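Local structure of pullulanase (Bacillus acidopullulyticus, 2WAN) at residues Y505-D510 and N789-N794; R784-N789 and S798-D803; I145-G150 and T285-V290. The protein hydrolyses the alpha-1,6-glucosidic linkages of pullulan and probably those at the branch points of starch polysaccharides, as a glycoside hydrolase with an alpha-amylase-type barrel. One frame throughout, in Å; residues are numbered along the deposited sequence. Where two conformers were deposited one is given.

Interaction 1 (Y505-D510 and N789-N794)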
ATOM      1  N   TYR A 505     -19.731  -6.256  13.635  1.00 18.88           N
ATOM      2  CA  TYR A 505     -18.990  -6.660  12.446  1.00 17.57           C
ATOM      3  C   TYR A 505     -18.148  -5.533  11.857  1.00 15.91           C
ATOM      4  O   TYR A 505     -18.676  -4.479  11.553  1.00 15.01           O
ATOM      5  CB  TYR A 505     -19.963  -7.166  11.360  1.00 16.89           C
ATOM      6  CG  TYR A 505     -19.169  -7.786  10.236  1.00 15.77           C
ATOM      7  CD1 TYR A 505     -18.682  -7.011   9.169  1.00 12.99           C
ATOM      8  CD2 TYR A 505     -18.822  -9.132  10.296  1.00 11.06           C
ATOM      9  CE1 TYR A 505     -17.894  -7.582   8.170  1.00 12.75           C
ATOM     10  CE2 TYR A 505     -18.026  -9.716   9.308  1.00  9.46           C
ATOM     11  CZ  TYR A 505     -17.574  -8.948   8.258  1.00 13.16           C
ATOM     12  OH  TYR A 505     -16.798  -9.538   7.289  1.00 15.34           O
ATOM     13  N   ASN A 506     -16.858  -5.770  11.610  1.00 14.68           N
ATOM     14  CA  ASN A 506     -16.097  -4.846  10.773  1.00 13.93           C
ATOM     15  C   ASN A 506     -14.923  -5.538  10.075  1.00 14.65           C
ATOM     16  O   ASN A 506     -14.290  -6.433  10.648  1.00 11.40           O
ATOM     17  CB  ASN A 506     -15.579  -3.641  11.584  1.00 16.37           C
ATOM     18  CG  ASN A 506     -15.280  -2.420  10.716  1.00 18.76           C
ATOM     19  OD1 ASN A 506     -14.234  -2.334  10.049  1.00 17.35           O
ATOM     20  ND2 ASN A 506     -16.196  -1.446  10.748  1.00 18.11           N
ATOM     21  N   TRP A 507     -14.609  -5.105   8.858  1.00 13.54           N
ATOM     22  CA  TRP A 507     -13.396  -5.591   8.179  1.00 13.54           C
ATOM     23  C   TRP A 507     -12.100  -5.247   8.915  1.00 14.58           C
ATOM     24  O   TRP A 507     -11.145  -6.021   8.853  1.00 13.50           O
ATOM     25  CB  TRP A 507     -13.259  -5.042   6.760  1.00 14.41           C
ATOM     26  CG  TRP A 507     -14.146  -5.670   5.734  1.00 11.13           C
ATOM     27  CD1 TRP A 507     -14.836  -6.851   5.838  1.00 14.72           C
ATOM     28  CD2 TRP A 507     -14.403  -5.163   4.424  1.00 12.07           C
ATOM     29  NE1 TRP A 507     -15.531  -7.090   4.681  1.00 14.57           N
ATOM     30  CE2 TRP A 507     -15.273  -6.078   3.789  1.00 12.95           C
ATOM     31  CE3 TRP A 507     -13.994  -4.012   3.727  1.00 14.14           C
ATOM     32  CZ2 TRP A 507     -15.762  -5.871   2.490  1.00 15.10           C
ATOM     33  CZ3 TRP A 507     -14.475  -3.812   2.423  1.00 16.82           C
ATOM     34  CH2 TRP A 507     -15.351  -4.738   1.824  1.00 16.27           C
ATOM     35  N   GLY A 508     -12.055  -4.075   9.551  1.00 12.79           N
ATOM     36  CA  GLY A 508     -10.882  -3.668  10.321  1.00 15.08           C
ATOM     37  C   GLY A 508      -9.900  -2.722   9.657  1.00 13.78           C
ATOM     38  O   GLY A 508      -8.710  -2.698  10.033  1.00 11.86           O
ATOM     39  N   TYR A 509     -10.359  -1.931   8.683  1.00 12.50           N
ATOM     40  CA  TYR A 509      -9.440  -1.000   7.989  1.00 11.13           C
ATOM     41  C   TYR A 509      -9.279   0.343   8.714  1.00 15.35           C
ATOM     42  O   TYR A 509      -8.877   1.325   8.100  1.00 15.99           O
ATOM     43  CB  TYR A 509      -9.796  -0.823   6.487  1.00 12.83           C
ATOM     44  CG  TYR A 509      -9.613  -2.140   5.772  1.00 11.76           C
ATOM     45  CD1 TYR A 509      -8.332  -2.573   5.412  1.00 12.45           C
ATOM     46  CD2 TYR A 509     -10.702  -2.974   5.507  1.00 13.65           C
ATOM     47  CE1 TYR A 509      -8.133  -3.800   4.814  1.00 10.42           C
ATOM     48  CE2 TYR A 509     -10.523  -4.191   4.901  1.00 14.00           C
ATOM     49  CZ  TYR A 509      -9.236  -4.600   4.555  1.00 10.57           C
ATOM     50  OH  TYR A 509      -9.056  -5.846   3.987  1.00 11.34           O
ATOM     51  N   ASP A 510      -9.572   0.354  10.017  1.00 14.86           N
ATOM     52  CA  ASP A 510      -9.392   1.553  10.868  1.00 12.38           C
ATOM     53  C   ASP A 510      -8.416   1.276  12.041  1.00 11.97           C
ATOM     54  O   ASP A 510      -8.816   1.267  13.217  1.00 13.55           O
ATOM     55  CB  ASP A 510     -10.750   2.103  11.340  1.00 14.58           C
ATOM     56  CG  ASP A 510     -11.540   1.121  12.188  1.00 17.69           C
ATOM     57  OD1 ASP A 510     -11.562  -0.094  11.896  1.00 19.65           O
ATOM     58  OD2 ASP A 510     -12.179   1.589  13.154  1.00 20.31           O
ATOM     59  N   ASN A 789     -24.190  -7.360  -2.346  1.00 16.71           N
ATOM     60  CA  ASN A 789     -23.485  -6.275  -1.669  1.00 16.31           C
ATOM     61  C   ASN A 789     -22.115  -6.041  -2.315  1.00 18.67           C
ATOM     62  O   ASN A 789     -21.362  -6.993  -2.531  1.00 17.78           O
ATOM     63  CB  ASN A 789     -23.319  -6.628  -0.184  1.00 15.64           C
ATOM     64  CG  ASN A 789     -23.008  -5.423   0.667  1.00 15.62           C
ATOM     65  OD1 ASN A 789     -21.990  -4.760   0.463  1.00 18.15           O
ATOM     66  ND2 ASN A 789     -23.878  -5.136   1.636  1.00 19.75           N
ATOM     67  N   ASP A 790     -21.788  -4.783  -2.617  1.00 16.29           N
ATOM     68  CA  ASP A 790     -20.524  -4.464  -3.297  1.00 18.24           C
ATOM     69  C   ASP A 790     -19.504  -3.726  -2.427  1.00 16.09           C
ATOM     70  O   ASP A 790     -18.490  -3.246  -2.932  1.00 17.19           O
ATOM     71  CB  ASP A 790     -20.766  -3.705  -4.615  1.00 18.04           C
ATOM     72  CG  ASP A 790     -21.317  -2.298  -4.405  1.00 25.09           C
ATOM     73  OD1 ASP A 790     -21.379  -1.803  -3.257  1.00 24.32           O
ATOM     74  OD2 ASP A 790     -21.692  -1.677  -5.415  1.00 31.74           O
ATOM     75  N   ASN A 791     -19.775  -3.658  -1.123  1.00 15.46           N
ATOM     76  CA  ASN A 791     -18.895  -2.988  -0.168  1.00 16.79           C
ATOM     77  C   ASN A 791     -19.313  -3.348   1.260  1.00 17.69           C
ATOM     78  O   ASN A 791     -19.871  -2.524   2.014  1.00 17.02           O
ATOM     79  CB  ASN A 791     -18.902  -1.471  -0.397  1.00 18.50           C
ATOM     80  CG  ASN A 791     -17.873  -0.737   0.458  1.00 20.15           C
ATOM     81  OD1 ASN A 791     -16.777  -1.240   0.705  1.00 24.08           O
ATOM     82  ND2 ASN A 791     -18.222   0.469   0.899  1.00 18.67           N
ATOM     83  N   SER A 792     -19.017  -4.591   1.635  1.00 15.80           N
ATOM     84  CA  SER A 792     -19.654  -5.221   2.783  1.00 15.16           C
ATOM     85  C   SER A 792     -18.923  -5.026   4.129  1.00 16.26           C
ATOM     86  O   SER A 792     -19.113  -5.827   5.046  1.00 15.57           O
ATOM     87  CB  SER A 792     -19.873  -6.720   2.484  1.00 15.79           C
ATOM     88  OG  SER A 792     -18.627  -7.370   2.218  1.00 14.73           O
ATOM     89  N   TYR A 793     -18.141  -3.945   4.236  1.00 15.75           N
ATOM     90  CA  TYR A 793     -17.215  -3.682   5.367  1.00 17.56           C
ATOM     91  C   TYR A 793     -17.823  -3.741   6.773  1.00 17.91           C
ATOM     92  O   TYR A 793     -17.146  -4.125   7.735  1.00 18.36           O
ATOM     93  CB  TYR A 793     -16.461  -2.347   5.153  1.00 15.44           C
ATOM     94  CG  TYR A 793     -17.307  -1.117   5.403  1.00 20.87           C
ATOM     95  CD1 TYR A 793     -17.295  -0.490   6.655  1.00 23.50           C
ATOM     96  CD2 TYR A 793     -18.118  -0.584   4.392  1.00 18.99           C
ATOM     97  CE1 TYR A 793     -18.082   0.631   6.903  1.00 26.42           C
ATOM     98  CE2 TYR A 793     -18.909   0.549   4.629  1.00 25.97           C
ATOM     99  CZ  TYR A 793     -18.880   1.146   5.885  1.00 27.34           C
ATOM    100  OH  TYR A 793     -19.648   2.259   6.134  1.00 32.76           O
ATOM    101  N   ASN A 794     -19.081  -3.339   6.893  1.00 17.35           N
ATOM    102  CA  ASN A 794     -19.800  -3.422   8.166  1.00 18.95           C
ATOM    103  C   ASN A 794     -21.159  -4.133   8.040  1.00 18.95           C
ATOM    104  O   ASN A 794     -22.056  -3.952   8.876  1.00 20.63           O
ATOM    105  CB  ASN A 794     -19.943  -2.023   8.798  1.00 21.13           C
ATOM    106  CG  ASN A 794     -20.900  -1.113   8.032  1.00 23.04           C
ATOM    107  OD1 ASN A 794     -21.332  -1.424   6.920  1.00 22.50           O
ATOM    108  ND2 ASN A 794     -21.226   0.039   8.635  1.00 26.79           N
TER
HETATM  109  O   HOH W   1     -21.572  -3.359  12.058  1.00 41.70           O

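Interaction 2 (R784-N789 and S798-D803)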
ATOM      1  N   ARG A 784     -19.649 -18.357  -2.766  1.00 10.01           N
ATOM      2  CA  ARG A 784     -20.077 -17.499  -1.660  1.00 12.06           C
ATOM      3  C   ARG A 784     -20.813 -16.276  -2.207  1.00 12.65           C
ATOM      4  O   ARG A 784     -20.438 -15.730  -3.243  1.00 11.36           O
ATOM      5  CB  ARG A 784     -18.867 -17.087  -0.817  1.00 11.34           C
ATOM      6  CG  ARG A 784     -19.131 -16.008   0.226  1.00 11.93           C
ATOM      7  CD  ARG A 784     -17.999 -16.036   1.237  1.00  9.72           C
ATOM      8  NE  ARG A 784     -17.912 -14.855   2.096  1.00 10.71           N
ATOM      9  CZ  ARG A 784     -17.216 -13.768   1.790  1.00 13.72           C
ATOM     10  NH1 ARG A 784     -16.597 -13.695   0.617  1.00 11.58           N
ATOM     11  NH2 ARG A 784     -17.141 -12.752   2.659  1.00 12.17           N
ATOM     12  N   THR A 785     -21.904 -15.907  -1.542  1.00 11.55           N
ATOM     13  CA  THR A 785     -22.745 -14.801  -1.998  1.00 11.29           C
ATOM     14  C   THR A 785     -22.944 -13.785  -0.871  1.00 11.68           C
ATOM     15  O   THR A 785     -23.116 -14.169   0.297  1.00 13.94           O
ATOM     16  CB  THR A 785     -24.126 -15.309  -2.535  1.00 10.85           C
ATOM     17  OG1 THR A 785     -24.941 -14.189  -2.904  1.00 12.06           O
ATOM     18  CG2 THR A 785     -24.865 -16.131  -1.502  1.00 14.46           C
ATOM     19  N   LYS A 786     -22.885 -12.501  -1.229  1.00 12.38           N
ATOM     20  CA  LYS A 786     -23.162 -11.396  -0.311  1.00 11.52           C
ATOM     21  C   LYS A 786     -24.522 -10.784  -0.635  1.00 13.13           C
ATOM     22  O   LYS A 786     -24.823  -9.651  -0.226  1.00 12.61           O
ATOM     23  CB  LYS A 786     -22.081 -10.314  -0.426  1.00 12.06           C
ATOM     24  CG  LYS A 786     -20.688 -10.788   0.068  1.00 10.91           C
ATOM     25  CD  LYS A 786     -19.591  -9.773  -0.166  1.00 13.99           C
ATOM     26  CE  LYS A 786     -18.217 -10.275   0.394  1.00 11.47           C
ATOM     27  NZ  LYS A 786     -17.189  -9.197   0.234  1.00 12.02           N
ATOM     28  N   GLY A 787     -25.335 -11.532  -1.374  1.00 13.52           N
ATOM     29  CA  GLY A 787     -26.641 -11.016  -1.812  1.00 16.94           C
ATOM     30  C   GLY A 787     -26.531  -9.775  -2.676  1.00 18.34           C
ATOM     31  O   GLY A 787     -27.460  -8.956  -2.719  1.00 18.60           O
ATOM     32  N   GLY A 788     -25.401  -9.630  -3.370  1.00 16.62           N
ATOM     33  CA  GLY A 788     -25.173  -8.505  -4.254  1.00 15.93           C
ATOM     34  C   GLY A 788     -24.485  -7.301  -3.646  1.00 17.90           C
ATOM     35  O   GLY A 788     -24.230  -6.324  -4.343  1.00 18.67           O
ATOM     36  N   ASN A 789     -24.190  -7.360  -2.346  1.00 16.71           N
ATOM     37  CA  ASN A 789     -23.485  -6.275  -1.669  1.00 16.31           C
ATOM     38  C   ASN A 789     -22.115  -6.041  -2.315  1.00 18.67           C
ATOM     39  O   ASN A 789     -21.362  -6.993  -2.531  1.00 17.78           O
ATOM     40  CB  ASN A 789     -23.319  -6.628  -0.184  1.00 15.64           C
ATOM     41  CG  ASN A 789     -23.008  -5.423   0.667  1.00 15.62           C
ATOM     42  OD1 ASN A 789     -21.990  -4.760   0.463  1.00 18.15           O
ATOM     43  ND2 ASN A 789     -23.878  -5.136   1.636  1.00 19.75           N
ATOM     44  N   SER A 798     -24.817 -12.375   7.985  1.00 13.97           N
ATOM     45  CA  SER A 798     -25.707 -12.894   6.937  0.50 13.05           C
ATOM     46  C   SER A 798     -25.147 -12.565   5.552  1.00 13.15           C
ATOM     47  O   SER A 798     -25.301 -13.337   4.604  1.00 14.31           O
ATOM     48  CB  SER A 798     -27.133 -12.335   7.074  0.50 14.61           C
ATOM     49  OG  SER A 798     -27.197 -10.969   6.679  0.50 16.40           O
ATOM     50  N   VAL A 799     -24.503 -11.408   5.445  1.00 11.75           N
ATOM     51  CA  VAL A 799     -23.871 -10.972   4.187  1.00 13.12           C
ATOM     52  C   VAL A 799     -22.502 -11.650   3.985  1.00 12.92           C
ATOM     53  O   VAL A 799     -22.255 -12.282   2.952  1.00 11.52           O
ATOM     54  CB  VAL A 799     -23.742  -9.428   4.131  1.00 11.82           C
ATOM     55  CG1 VAL A 799     -22.965  -8.967   2.913  1.00 11.19           C
ATOM     56  CG2 VAL A 799     -25.169  -8.770   4.149  1.00 18.66           C
ATOM     57  N   ASN A 800     -21.639 -11.548   4.994  1.00 12.53           N
ATOM     58  CA  ASN A 800     -20.217 -11.921   4.856  1.00 11.58           C
ATOM     59  C   ASN A 800     -19.779 -13.329   5.239  1.00 12.19           C
ATOM     60  O   ASN A 800     -18.683 -13.759   4.854  1.00 11.48           O
ATOM     61  CB  ASN A 800     -19.361 -10.938   5.674  1.00 12.08           C
ATOM     62  CG  ASN A 800     -19.267  -9.581   5.033  1.00 13.56           C
ATOM     63  OD1 ASN A 800     -18.712  -9.442   3.946  1.00 15.15           O
ATOM     64  ND2 ASN A 800     -19.792  -8.561   5.709  1.00 14.40           N
ATOM     65  N   GLN A 801     -20.575 -14.055   6.014  1.00 11.19           N
ATOM     66  CA  GLN A 801     -20.054 -15.308   6.574  1.00 11.27           C
ATOM     67  C   GLN A 801     -19.746 -16.356   5.513  1.00 12.37           C
ATOM     68  O   GLN A 801     -20.303 -16.315   4.387  1.00 12.22           O
ATOM     69  CB  GLN A 801     -21.031 -15.894   7.591  1.00  9.76           C
ATOM     70  CG  GLN A 801     -22.279 -16.558   6.948  1.00 10.93           C
ATOM     71  CD  GLN A 801     -23.448 -16.632   7.918  1.00 14.20           C
ATOM     72  OE1 GLN A 801     -23.241 -16.681   9.129  1.00 13.88           O
ATOM     73  NE2 GLN A 801     -24.683 -16.658   7.385  1.00 13.10           N
ATOM     74  N   PHE A 802     -18.850 -17.281   5.861  1.00  9.85           N
ATOM     75  CA  PHE A 802     -18.749 -18.540   5.122  1.00 10.57           C
ATOM     76  C   PHE A 802     -19.983 -19.378   5.494  1.00 10.28           C
ATOM     77  O   PHE A 802     -20.107 -19.864   6.627  1.00 12.62           O
ATOM     78  CB  PHE A 802     -17.452 -19.283   5.475  1.00  9.33           C
ATOM     79  CG  PHE A 802     -16.223 -18.763   4.766  1.00 11.39           C
ATOM     80  CD1 PHE A 802     -16.038 -17.396   4.528  1.00 16.95           C
ATOM     81  CD2 PHE A 802     -15.234 -19.657   4.369  1.00 12.64           C
ATOM     82  CE1 PHE A 802     -14.874 -16.928   3.868  1.00 17.34           C
ATOM     83  CE2 PHE A 802     -14.073 -19.202   3.728  1.00 14.65           C
ATOM     84  CZ  PHE A 802     -13.895 -17.848   3.479  1.00 16.23           C
ATOM     85  N   ASP A 803     -20.918 -19.504   4.542  1.00  8.98           N
ATOM     86  CA  ASP A 803     -22.084 -20.341   4.700  1.00 12.15           C
ATOM     87  C   ASP A 803     -21.646 -21.691   4.147  1.00 11.91           C
ATOM     88  O   ASP A 803     -21.573 -21.883   2.919  1.00 11.86           O
ATOM     89  CB  ASP A 803     -23.268 -19.746   3.906  1.00 11.08           C
ATOM     90  CG  ASP A 803     -24.435 -20.719   3.769  1.00 13.15           C
ATOM     91  OD1 ASP A 803     -24.381 -21.822   4.337  1.00 11.27           O
ATOM     92  OD2 ASP A 803     -25.422 -20.375   3.085  1.00 13.97           O
TER
HETATM   93  O   HOH W   2     -25.345 -13.536   1.855  1.00 15.32           O

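Interaction 3 (I145-G150 and T285-V290)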
ATOM      1  N   ILE A 145       8.968  35.351  17.010  1.00 33.71           N
ATOM      2  CA  ILE A 145       9.339  35.415  18.420  1.00 34.12           C
ATOM      3  C   ILE A 145       9.213  34.039  19.091  1.00 34.07           C
ATOM      4  O   ILE A 145       8.261  33.294  18.842  1.00 34.00           O
ATOM      5  CB  ILE A 145       8.604  36.388  19.126  1.00 20.00           C
ATOM      6  CG1 ILE A 145       9.197  36.595  20.498  1.00 20.00           C
ATOM      7  CG2 ILE A 145       7.187  35.994  19.245  1.00 20.00           C
ATOM      8  CD1 ILE A 145       8.667  37.686  21.147  1.00 20.00           C
ATOM      9  N   ASP A 146      10.196  33.700  19.918  1.00 31.57           N
ATOM     10  CA  ASP A 146      10.067  32.570  20.832  1.00 31.22           C
ATOM     11  C   ASP A 146       9.355  33.052  22.096  1.00 32.04           C
ATOM     12  O   ASP A 146       9.972  33.685  22.958  1.00 34.21           O
ATOM     13  CB  ASP A 146      11.453  32.003  21.158  1.00 30.21           C
ATOM     14  CG  ASP A 146      11.412  30.856  22.164  1.00 25.93           C
ATOM     15  OD1 ASP A 146      10.373  30.636  22.826  1.00 30.61           O
ATOM     16  OD2 ASP A 146      12.444  30.173  22.292  1.00 26.83           O
ATOM     17  N   LYS A 147       8.061  32.758  22.200  1.00 32.79           N
ATOM     18  CA  LYS A 147       7.235  33.225  23.320  1.00 36.10           C
ATOM     19  C   LYS A 147       7.585  32.603  24.678  1.00 37.15           C
ATOM     20  O   LYS A 147       7.161  33.110  25.724  1.00 37.26           O
ATOM     21  CB  LYS A 147       5.745  33.036  23.022  1.00 37.02           C
ATOM     22  CG  LYS A 147       5.188  34.000  21.975  1.00 42.75           C
ATOM     23  CD  LYS A 147       3.712  34.312  22.208  1.00 49.02           C
ATOM     24  CE  LYS A 147       2.809  33.136  21.852  1.00 55.55           C
ATOM     25  NZ  LYS A 147       1.367  33.412  22.119  1.00 58.10           N
ATOM     26  N   THR A 148       8.349  31.514  24.656  1.00 36.94           N
ATOM     27  CA  THR A 148       8.815  30.861  25.883  1.00 38.37           C
ATOM     28  C   THR A 148       9.890  31.699  26.588  1.00 39.99           C
ATOM     29  O   THR A 148       9.822  31.902  27.802  1.00 41.72           O
ATOM     30  CB  THR A 148       9.331  29.421  25.605  1.00 36.26           C
ATOM     31  OG1 THR A 148       8.304  28.675  24.940  1.00 29.12           O
ATOM     32  CG2 THR A 148       9.707  28.702  26.900  1.00 35.91           C
ATOM     33  N   THR A 149      10.861  32.188  25.819  1.00 40.54           N
ATOM     34  CA  THR A 149      11.988  32.951  26.355  1.00 40.89           C
ATOM     35  C   THR A 149      11.866  34.461  26.107  1.00 41.37           C
ATOM     36  O   THR A 149      12.661  35.247  26.627  1.00 40.37           O
ATOM     37  CB  THR A 149      13.335  32.468  25.758  1.00 40.57           C
ATOM     38  OG1 THR A 149      13.361  32.738  24.351  1.00 42.23           O
ATOM     39  CG2 THR A 149      13.537  30.979  25.990  1.00 40.53           C
ATOM     40  N   GLY A 150      10.892  34.857  25.294  1.00 41.22           N
ATOM     41  CA  GLY A 150      10.728  36.258  24.901  1.00 42.77           C
ATOM     42  C   GLY A 150      11.648  36.708  23.778  1.00 42.78           C
ATOM     43  O   GLY A 150      11.516  37.830  23.288  1.00 44.29           O
ATOM     44  N   THR A 285      10.919  22.664  21.024  1.00 22.00           N
ATOM     45  CA  THR A 285      10.070  22.447  22.208  1.00 22.54           C
ATOM     46  C   THR A 285       9.388  23.734  22.708  1.00 24.32           C
ATOM     47  O   THR A 285       8.545  23.697  23.613  1.00 24.21           O
ATOM     48  CB  THR A 285      10.851  21.783  23.396  1.00 22.82           C
ATOM     49  OG1 THR A 285      11.788  22.720  23.960  1.00 23.30           O
ATOM     50  CG2 THR A 285      11.590  20.505  22.960  1.00 21.22           C
ATOM     51  N   HIS A 286       9.737  24.869  22.106  1.00 27.05           N
ATOM     52  CA  HIS A 286       9.280  26.170  22.592  1.00 29.44           C
ATOM     53  C   HIS A 286       8.008  26.654  21.902  1.00 30.44           C
ATOM     54  O   HIS A 286       7.565  26.081  20.896  1.00 26.83           O
ATOM     55  CB  HIS A 286      10.405  27.208  22.443  1.00 29.67           C
ATOM     56  CG  HIS A 286      11.481  27.099  23.481  1.00 36.55           C
ATOM     57  ND1 HIS A 286      11.565  26.049  24.375  1.00 37.43           N
ATOM     58  CD2 HIS A 286      12.538  27.904  23.752  1.00 32.53           C
ATOM     59  CE1 HIS A 286      12.617  26.220  25.156  1.00 36.78           C
ATOM     60  NE2 HIS A 286      13.226  27.337  24.798  1.00 40.37           N
ATOM     61  N   ASN A 287       7.414  27.708  22.460  1.00 30.49           N
ATOM     62  CA  ASN A 287       6.243  28.339  21.873  1.00 33.08           C
ATOM     63  C   ASN A 287       6.683  29.393  20.862  1.00 33.38           C
ATOM     64  O   ASN A 287       7.078  30.502  21.234  1.00 34.92           O
ATOM     65  CB  ASN A 287       5.378  28.970  22.964  1.00 33.16           C
ATOM     66  CG  ASN A 287       4.044  29.478  22.442  1.00 35.31           C
ATOM     67  OD1 ASN A 287       3.653  29.217  21.300  1.00 33.23           O
ATOM     68  ND2 ASN A 287       3.331  30.207  23.291  1.00 37.15           N
ATOM     69  N   LEU A 288       6.630  29.036  19.582  1.00 32.69           N
ATOM     70  CA  LEU A 288       7.138  29.914  18.528  1.00 30.98           C
ATOM     71  C   LEU A 288       5.972  30.522  17.762  1.00 31.64           C
ATOM     72  O   LEU A 288       4.987  29.838  17.469  1.00 29.34           O
ATOM     73  CB  LEU A 288       8.086  29.150  17.587  1.00 31.06           C
ATOM     74  CG  LEU A 288       9.128  28.190  18.193  1.00 30.14           C
ATOM     75  CD1 LEU A 288       9.760  27.316  17.125  1.00 29.65           C
ATOM     76  CD2 LEU A 288      10.212  28.930  18.996  1.00 31.80           C
ATOM     77  N   ASP A 289       6.083  31.816  17.457  1.00 31.49           N
ATOM     78  CA  ASP A 289       5.022  32.554  16.770  1.00 30.72           C
ATOM     79  C   ASP A 289       5.572  33.342  15.592  1.00 29.08           C
ATOM     80  O   ASP A 289       6.711  33.805  15.624  1.00 27.47           O
ATOM     81  CB  ASP A 289       4.314  33.514  17.729  1.00 33.20           C
ATOM     82  CG  ASP A 289       3.030  32.943  18.292  1.00 37.61           C
ATOM     83  OD1 ASP A 289       2.082  33.727  18.511  1.00 46.70           O
ATOM     84  OD2 ASP A 289       2.959  31.717  18.519  1.00 44.71           O
ATOM     85  N   VAL A 290       4.753  33.482  14.556  1.00 28.48           N
ATOM     86  CA  VAL A 290       5.112  34.290  13.396  1.00 30.30           C
ATOM     87  C   VAL A 290       4.001  35.297  13.122  1.00 29.17           C
ATOM     88  O   VAL A 290       2.825  35.011  13.330  1.00 28.90           O
ATOM     89  CB  VAL A 290       5.420  33.416  12.135  1.00 29.72           C
ATOM     90  CG1 VAL A 290       4.199  32.625  11.707  1.00 25.49           C
ATOM     91  CG2 VAL A 290       5.956  34.276  10.979  1.00 31.64           C
TER

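Interaction 1 (Y505-D510 and N789-N794)
W507 lays one face of its indole against the backbone of Y793. The CA of Y793 stands 3.5 Å from the centroid of the five-membered ring of W507 and 19° off its normal, a CH-pi contact, and Y793 CB continues over the six-membered ring, 3.3 Å from W507 CE3. The Y793 ring points off from the indole and has N794 OD1 over one face. S792 approaches the indole obliquely, its OG 3.2 Å from W507 CZ2. Because the indole CG of W507 stands beside its own backbone N (chi1 -76°), ring and amide both address Y793: W507 N donates to Y793 O at 2.9 Å, in the carbonyl plane but bent, 143° at the hydrogen. That oxygen also receives the CA-H of N506, with N506 CA 3.3 Å away, and meets the edge of the Y505 ring, with CE1 at 3.6 Å. A water donates to both Y505 O and N794 O. An alanine at W507 would keep the backbone bond but would probably leave Y793 CA and CB without the flat surface they rest on, opening a gap beside S792.

Y505-D510 forms most of YNWGYDP, the signature of type I pullulanases, and here it meets the loop following the eighth barrel strand, 773-777. Behind the first shell, N506 OD1 accepts from G508 N at 2.8 Å on a lone pair, an Asx turn; the backbone of G508 takes angles at which a CB would strike the preceding carbonyl. Y505 OH is held by D442, while its ring meets that of H439. H735 packs edge-to-face with W507, and S792 OG is hydrogen-bonded to N800 and K786. In the other loop, N789 OD1 accepts from N791 N in a second Asx turn.

Interaction 2 (R784-N789 and S798-D803)
R784 grips the carbonyl of N800 side-on through two nitrogens, hydrogen bonds that converge on one atom: NE lies 3.1 Å and NH2 2.9 Å from N800 O. The oxygen sits in the guanidinium plane, whereas NE comes from well above the carbonyl plane (50° out of it). An extended chain from CG to NE suits arginine to this reach, and Q777 of the last barrel strand takes NH1. F802 CE1 lies over one guanidinium face, the two planes 47° apart. N800 is the last residue of the short helix 797-800, so the positive charge would probably be favourable at this helix end.

The hydrogen bonds within 784-789 shape its turn. T785 OG1 accepts from G787 N at 3.1 Å, an ST turn, and a type I' beta turn follows from K786 to N789, closed by N789 N to K786 O at 3.2 Å; G787 and G788 supply its two positive phi angles. D742 also binds T785 OG1 and the N-H groups of K786 and G788.

Apolar contact centres on V799. Its CG1, anti to the backbone N (chi1 174°), touches K786 CB at 3.7 Å and N789 CB at 3.9 Å. The K786 chain runs on past N800 to reach S792.

A water donates to T785 O and S798 O, 2.8 Å from each, and so bridges the two segments.

Interaction 3 (I145-G150 and T285-V290)
Two neighbouring antiparallel strands, 142-146 and 288-292, pair within a seven-stranded sheet, the first sheet of the modelled chain, where 142-146 ends and 288-292 begins. I145 and D289 form a hydrogen-bonded pair: I145 N reaches D289 O at 3.1 Å, and D289 N reaches I145 O at 3.0 Å. In the adjoining non-hydrogen-bonded pair, D146 and L288 share the other face of the sheet, L288 CD2 lying 4.0 Å from D146 CB. Past the strand end, K147 N meets N287 O at 2.6 Å, nearly along the C=O axis. T148 then uses its hydroxyl in place of a backbone carbonyl, OG1 accepting from N287 N at 2.8 Å and almost straight (174°), while its methyl sits over one face of the H286 ring. D146 OD1 turns the chain by accepting from T148 N at 2.9 Å, an Asx turn. K147, bent at chi3 (-73°), folds across N287 towards D289; its NZ is 3.7 Å from D289 OD1, a long salt bridge. N287 OD1 is taken by N385. Since this ion pair is long and K147 exposed, the pairing of the strands probably owes more to the neutral hydrogen bonds than to charge.

Interactions 1 and 2 adjoin, their centres 12 Å apart, and N789 belongs to both. S792 joins them: its OG is 2.7 Å from N800 OD1 and 3.1 Å from K786 NZ, so the loop that meets W507 is tied to helix 797-800. Y505 CE1 packs 3.3 Å from N800 ND2. Both contacts use the loop after the eighth barrel strand, on the side where barrels of this family carry the active site; a glycerol, probably from the crystallisation liquor, lies about 5 Å from the Y505 side chain. Interaction 3 stands apart in the first beta sheet of the modelled chain, its centre about 46 Å from that of interaction 1 and 58 Å from that of interaction 2.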